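Local coordinates for galacto-N-biose/lacto-N-biose I transporter substrate-binding protein (Bifidobacterium longum, PDB 2Z8F) that binds galacto-N-biose, lacto-N-biose and lacto-N-tetraose as the solute-binding protein of an ABC sugar transporter, at residues Val69-Tyr82 with Gly288-His300. Residues are numbered along the deposited sequence; the frame is centred on the assembly and turned at random.
With ZN (zinc ion), chain E; GAL (beta-D-galactopyranose), chain C.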
loop_
_atom_site.group_PDB
_atom_site.type_symbol
_atom_site.label_atom_id
_atom_site.label_comp_id
_atom_site.label_asym_id
_atom_site.label_seq_id
_atom_site.Cartn_x
_atom_site.Cartn_y
_atom_site.Cartn_z
ATOM N N VAL A 69 16.137 -17.574 -0.361
ATOM C CA VAL A 69 16.837 -17.620 -1.654
ATOM C C VAL A 69 18.260 -18.169 -1.455
ATOM O O VAL A 69 18.689 -19.076 -2.180
ATOM C CB VAL A 69 16.857 -16.239 -2.372
ATOM C CG1 VAL A 69 17.813 -16.244 -3.546
ATOM C CG2 VAL A 69 15.454 -15.881 -2.867
ATOM N N LYS A 70 18.958 -17.648 -0.442
ATOM C CA LYS A 70 20.321 -18.087 -0.113
ATOM C C LYS A 70 20.367 -19.561 0.284
ATOM O O LYS A 70 21.283 -20.277 -0.116
ATOM C CB LYS A 70 20.945 -17.202 0.986
ATOM C CG LYS A 70 22.460 -17.421 1.252
ATOM C CD LYS A 70 23.270 -17.566 -0.051
ATOM C CE LYS A 70 24.742 -17.212 0.125
ATOM N NZ LYS A 70 24.997 -15.765 -0.166
ATOM N N SER A 71 19.378 -20.023 1.044
ATOM C CA SER A 71 19.374 -21.411 1.513
ATOM C C SER A 71 18.839 -22.411 0.478
ATOM O O SER A 71 18.939 -23.630 0.679
ATOM C CB SER A 71 18.596 -21.530 2.823
ATOM O OG SER A 71 17.204 -21.525 2.591
ATOM N N GLY A 72 18.274 -21.896 -0.617
ATOM C CA GLY A 72 17.610 -22.730 -1.624
ATOM C C GLY A 72 16.240 -23.258 -1.202
ATOM O O GLY A 72 15.791 -24.297 -1.697
ATOM N N GLU A 73 15.568 -22.545 -0.298
ATOM C CA GLU A 73 14.251 -22.955 0.198
ATOM C C GLU A 73 13.142 -21.971 -0.236
ATOM O O GLU A 73 12.002 -22.034 0.238
ATOM C CB GLU A 73 14.289 -23.074 1.720
ATOM C CG GLU A 73 13.661 -24.357 2.255
ATOM C CD GLU A 73 13.489 -24.342 3.772
ATOM O OE1 GLU A 73 13.907 -23.345 4.426
ATOM O OE2 GLU A 73 12.923 -25.331 4.303
ATOM N N ALA A 74 13.478 -21.090 -1.166
ATOM C CA ALA A 74 12.572 -20.018 -1.566
ATOM C C ALA A 74 11.412 -20.537 -2.417
ATOM O O ALA A 74 11.561 -21.548 -3.106
ATOM C CB ALA A 74 13.340 -18.959 -2.332
ATOM N N PRO A 75 10.260 -19.837 -2.388
ATOM C CA PRO A 75 9.181 -20.230 -3.289
ATOM C C PRO A 75 9.461 -19.781 -4.721
ATOM O O PRO A 75 10.362 -18.971 -4.950
ATOM C CB PRO A 75 7.982 -19.462 -2.742
ATOM C CG PRO A 75 8.587 -18.193 -2.159
ATOM C CD PRO A 75 9.882 -18.679 -1.542
ATOM N N ASP A 76 8.693 -20.283 -5.679
ATOM C CA ASP A 76 8.804 -19.792 -7.067
ATOM C C ASP A 76 8.310 -18.360 -7.214
ATOM O O ASP A 76 8.934 -17.560 -7.931
ATOM C CB ASP A 76 8.009 -20.707 -8.004
ATOM C CG ASP A 76 8.537 -22.113 -7.982
ATOM O OD1 ASP A 76 9.557 -22.367 -8.655
ATOM O OD2 ASP A 76 7.945 -22.952 -7.247
ATOM N N LEU A 77 7.212 -18.062 -6.519
ATOM C CA LEU A 77 6.494 -16.801 -6.615
ATOM C C LEU A 77 6.347 -16.213 -5.231
ATOM O O LEU A 77 6.037 -16.935 -4.270
ATOM C CB LEU A 77 5.087 -17.040 -7.177
ATOM C CG LEU A 77 4.963 -17.419 -8.653
ATOM C CD1 LEU A 77 3.564 -17.894 -8.988
ATOM C CD2 LEU A 77 5.345 -16.191 -9.532
ATOM N N ALA A 78 6.528 -14.903 -5.118
ATOM C CA ALA A 78 6.352 -14.236 -3.827
ATOM C C ALA A 78 5.804 -12.835 -3.991
ATOM O O ALA A 78 6.249 -12.085 -4.881
ATOM C CB ALA A 78 7.689 -14.179 -3.076
ATOM N N GLN A 79 4.876 -12.453 -3.120
ATOM C CA GLN A 79 4.373 -11.076 -3.135
ATOM C C GLN A 79 5.526 -10.117 -2.815
ATOM O O GLN A 79 6.245 -10.321 -1.841
ATOM C CB GLN A 79 3.254 -10.897 -2.106
ATOM C CG GLN A 79 2.698 -9.477 -2.084
ATOM C CD GLN A 79 1.511 -9.335 -1.175
ATOM O OE1 GLN A 79 0.871 -10.330 -0.800
ATOM N NE2 GLN A 79 1.191 -8.096 -0.813
ATOM N N VAL A 80 5.696 -9.077 -3.636
ATOM C CA VAL A 80 6.768 -8.112 -3.418
ATOM C C VAL A 80 6.143 -6.761 -3.734
ATOM O O VAL A 80 5.605 -6.565 -4.836
ATOM C CB VAL A 80 7.955 -8.367 -4.376
ATOM C CG1 VAL A 80 8.995 -7.238 -4.278
ATOM C CG2 VAL A 80 8.596 -9.727 -4.079
ATOM N N GLY A 81 6.189 -5.852 -2.761
ATOM C CA GLY A 81 5.557 -4.546 -2.927
ATOM C C GLY A 81 6.284 -3.827 -4.043
ATOM O O GLY A 81 7.469 -4.077 -4.259
ATOM N N TYR A 82 5.603 -2.931 -4.764
ATOM C CA TYR A 82 6.338 -2.132 -5.762
ATOM C C TYR A 82 7.524 -1.413 -5.128
ATOM O O TYR A 82 8.602 -1.339 -5.731
ATOM C CB TYR A 82 5.427 -1.113 -6.425
ATOM C CG TYR A 82 4.217 -1.732 -7.100
ATOM C CD1 TYR A 82 4.358 -2.785 -8.009
ATOM C CD2 TYR A 82 2.944 -1.253 -6.819
ATOM C CE1 TYR A 82 3.212 -3.361 -8.641
ATOM C CE2 TYR A 82 1.803 -1.791 -7.432
ATOM C CZ TYR A 82 1.948 -2.844 -8.343
ATOM O OH TYR A 82 0.822 -3.384 -8.947
ATOM N N GLY A 288 1.712 1.323 -0.281
ATOM C CA GLY A 288 1.703 -0.086 -0.696
ATOM C C GLY A 288 1.262 -0.312 -2.141
ATOM O O GLY A 288 1.477 0.532 -3.028
ATOM N N GLY A 289 0.618 -1.444 -2.383
ATOM C CA GLY A 289 0.437 -1.934 -3.749
ATOM C C GLY A 289 1.578 -2.891 -4.050
ATOM O O GLY A 289 2.774 -2.624 -3.737
ATOM N N SER A 290 1.228 -4.047 -4.618
ATOM C CA SER A 290 2.206 -5.104 -4.797
ATOM C C SER A 290 2.196 -5.812 -6.142
ATOM O O SER A 290 1.166 -5.859 -6.845
ATOM C CB SER A 290 1.998 -6.186 -3.705
ATOM O OG SER A 290 1.898 -5.639 -2.389
ATOM N N ALA A 291 3.353 -6.372 -6.476
ATOM C CA ALA A 291 3.469 -7.331 -7.565
ATOM C C ALA A 291 3.591 -8.690 -6.925
ATOM O O ALA A 291 3.635 -8.792 -5.688
ATOM C CB ALA A 291 4.714 -7.039 -8.367
ATOM N N VAL A 292 3.593 -9.716 -7.762
ATOM C CA VAL A 292 4.119 -11.028 -7.383
ATOM C C VAL A 292 5.303 -11.271 -8.320
ATOM O O VAL A 292 5.193 -11.117 -9.558
ATOM C CB VAL A 292 3.052 -12.142 -7.457
ATOM C CG1 VAL A 292 3.676 -13.492 -7.093
ATOM C CG2 VAL A 292 1.909 -11.829 -6.534
ATOM N N ALA A 293 6.456 -11.547 -7.732
ATOM C CA ALA A 293 7.690 -11.709 -8.501
ATOM C C ALA A 293 8.115 -13.161 -8.571
ATOM O O ALA A 293 7.789 -13.965 -7.685
ATOM C CB ALA A 293 8.823 -10.873 -7.875
ATOM N N VAL A 294 8.849 -13.490 -9.634
ATOM C CA VAL A 294 9.455 -14.811 -9.783
ATOM C C VAL A 294 10.855 -14.726 -9.190
ATOM O O VAL A 294 11.616 -13.807 -9.528
ATOM C CB VAL A 294 9.519 -15.261 -11.270
ATOM C CG1 VAL A 294 10.139 -16.663 -11.370
ATOM C CG2 VAL A 294 8.104 -15.256 -11.884
ATOM N N LEU A 295 11.182 -15.648 -8.288
ATOM C CA LEU A 295 12.445 -15.570 -7.547
ATOM C C LEU A 295 13.597 -16.240 -8.300
ATOM O O LEU A 295 13.371 -17.042 -9.204
ATOM C CB LEU A 295 12.276 -16.143 -6.132
ATOM C CG LEU A 295 11.271 -15.383 -5.254
ATOM C CD1 LEU A 295 11.368 -15.817 -3.800
ATOM C CD2 LEU A 295 11.468 -13.846 -5.383
ATOM N N LYS A 296 14.819 -15.886 -7.903
ATOM C CA LYS A 296 16.060 -16.203 -8.620
ATOM C C LYS A 296 16.194 -17.610 -9.209
ATOM O O LYS A 296 16.452 -17.758 -10.410
ATOM C CB LYS A 296 17.254 -15.897 -7.715
ATOM C CG LYS A 296 18.616 -16.084 -8.355
ATOM C CD LYS A 296 19.700 -16.007 -7.290
ATOM C CE LYS A 296 20.989 -16.629 -7.780
ATOM N NZ LYS A 296 21.627 -15.819 -8.863
ATOM N N ASN A 297 16.021 -18.616 -8.371
ATOM C CA ASN A 297 16.283 -19.986 -8.776
ATOM C C ASN A 297 15.013 -20.828 -8.976
ATOM O O ASN A 297 15.055 -22.065 -8.859
ATOM C CB ASN A 297 17.205 -20.659 -7.761
ATOM C CG ASN A 297 18.546 -19.934 -7.589
ATOM O OD1 ASN A 297 18.894 -19.537 -6.479
ATOM N ND2 ASN A 297 19.301 -19.781 -8.675
ATOM N N SER A 298 13.889 -20.176 -9.270
ATOM C CA SER A 298 12.730 -20.920 -9.772
ATOM C C SER A 298 13.102 -21.638 -11.066
ATOM O O SER A 298 13.622 -21.033 -11.990
ATOM C CB SER A 298 11.521 -20.025 -10.032
ATOM O OG SER A 298 10.484 -20.799 -10.635
ATOM N N LYS A 299 12.804 -22.932 -11.111
ATOM C CA LYS A 299 13.074 -23.774 -12.270
ATOM C C LYS A 299 11.977 -23.661 -13.328
ATOM O O LYS A 299 12.155 -24.122 -14.463
ATOM C CB LYS A 299 13.171 -25.242 -11.819
ATOM C CG LYS A 299 14.164 -25.504 -10.677
ATOM C CD LYS A 299 15.596 -25.150 -11.097
ATOM C CE LYS A 299 16.394 -26.398 -11.518
ATOM N NZ LYS A 299 17.501 -26.061 -12.450
ATOM N N HIS A 300 10.842 -23.064 -12.953
ATOM C CA HIS A 300 9.682 -23.041 -13.828
ATOM C C HIS A 300 9.080 -21.668 -13.976
ATOM O O HIS A 300 7.906 -21.475 -13.675
ATOM C CB HIS A 300 8.645 -24.078 -13.372
ATOM C CG HIS A 300 9.147 -25.487 -13.474
ATOM N ND1 HIS A 300 9.263 -26.148 -14.678
ATOM C CD2 HIS A 300 9.612 -26.337 -12.527
ATOM C CE1 HIS A 300 9.769 -27.353 -14.464
ATOM N NE2 HIS A 300 9.978 -27.495 -13.164
HETATM ZN ZN ZN E . 8.677 -25.417 -16.476
HETATM C C1 GAL C . -0.584 -4.227 1.904
HETATM C C2 GAL C . 0.017 -4.268 0.503
HETATM C C3 GAL C . -1.109 -4.314 -0.517
HETATM C C4 GAL C . -2.055 -5.494 -0.217
HETATM C C5 GAL C . -2.578 -5.401 1.220
HETATM C C6 GAL C . -3.419 -6.610 1.626
HETATM O O2 GAL C . 0.767 -3.079 0.297
HETATM O O3 GAL C . -0.529 -4.426 -1.789
HETATM O O4 GAL C . -1.314 -6.661 -0.442
HETATM O O5 GAL C . -1.479 -5.332 2.123
HETATM O O6 GAL C . -4.111 -6.315 2.822
HETATM O O HOH W 1 16.933 -20.228 -4.377
HETATM O O HOH W 2 11.559 -24.317 -8.821
#
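Leu295 pushes its CD1 methyl among Val69, Ala74, Pro75 and Ala78, while its backbone N bonds to Asp76 O. With CG beside the backbone N (chi1 -62°), Leu295 CD1 comes to 3.5 Å from Pro75 O and 3.9 Å from Pro75 CD; the side chain also packs against Leu65 of helix 61-71. Asp76 OD1 takes the Ser298 OG proton on its anti lone pair at 2.7 Å; a water joins OD1 to Lys299 N, and Asp76 OD2 accepts from Thr19 N. From here toward the sugar, strands 77-81 and 290-294 pair antiparallel in the mixed sheet of one lobe of the periplasmic-binding-protein fold, Leu77, Gln79, Val292 and Val294 on one face, Ala78, Val80, Ala291 and Ala293 on the other. At the sugar end the Tyr82 ring lies with one face over Ser290 C, its CE1 4.0 Å from Ala291 CB and its OH bonded to Asp128 O. An alanine in place of Tyr82 would probably uncover the Gly289-Ser290 backbone and leave Asp128 O without this donor. Gln79 is extended with CG anti to its N (chi1 180°), and its NE2 donates to both Ser290 OG at 3.0 Å and galactose O4 at 2.9 Å, while Gly289 N donates to galactose O2.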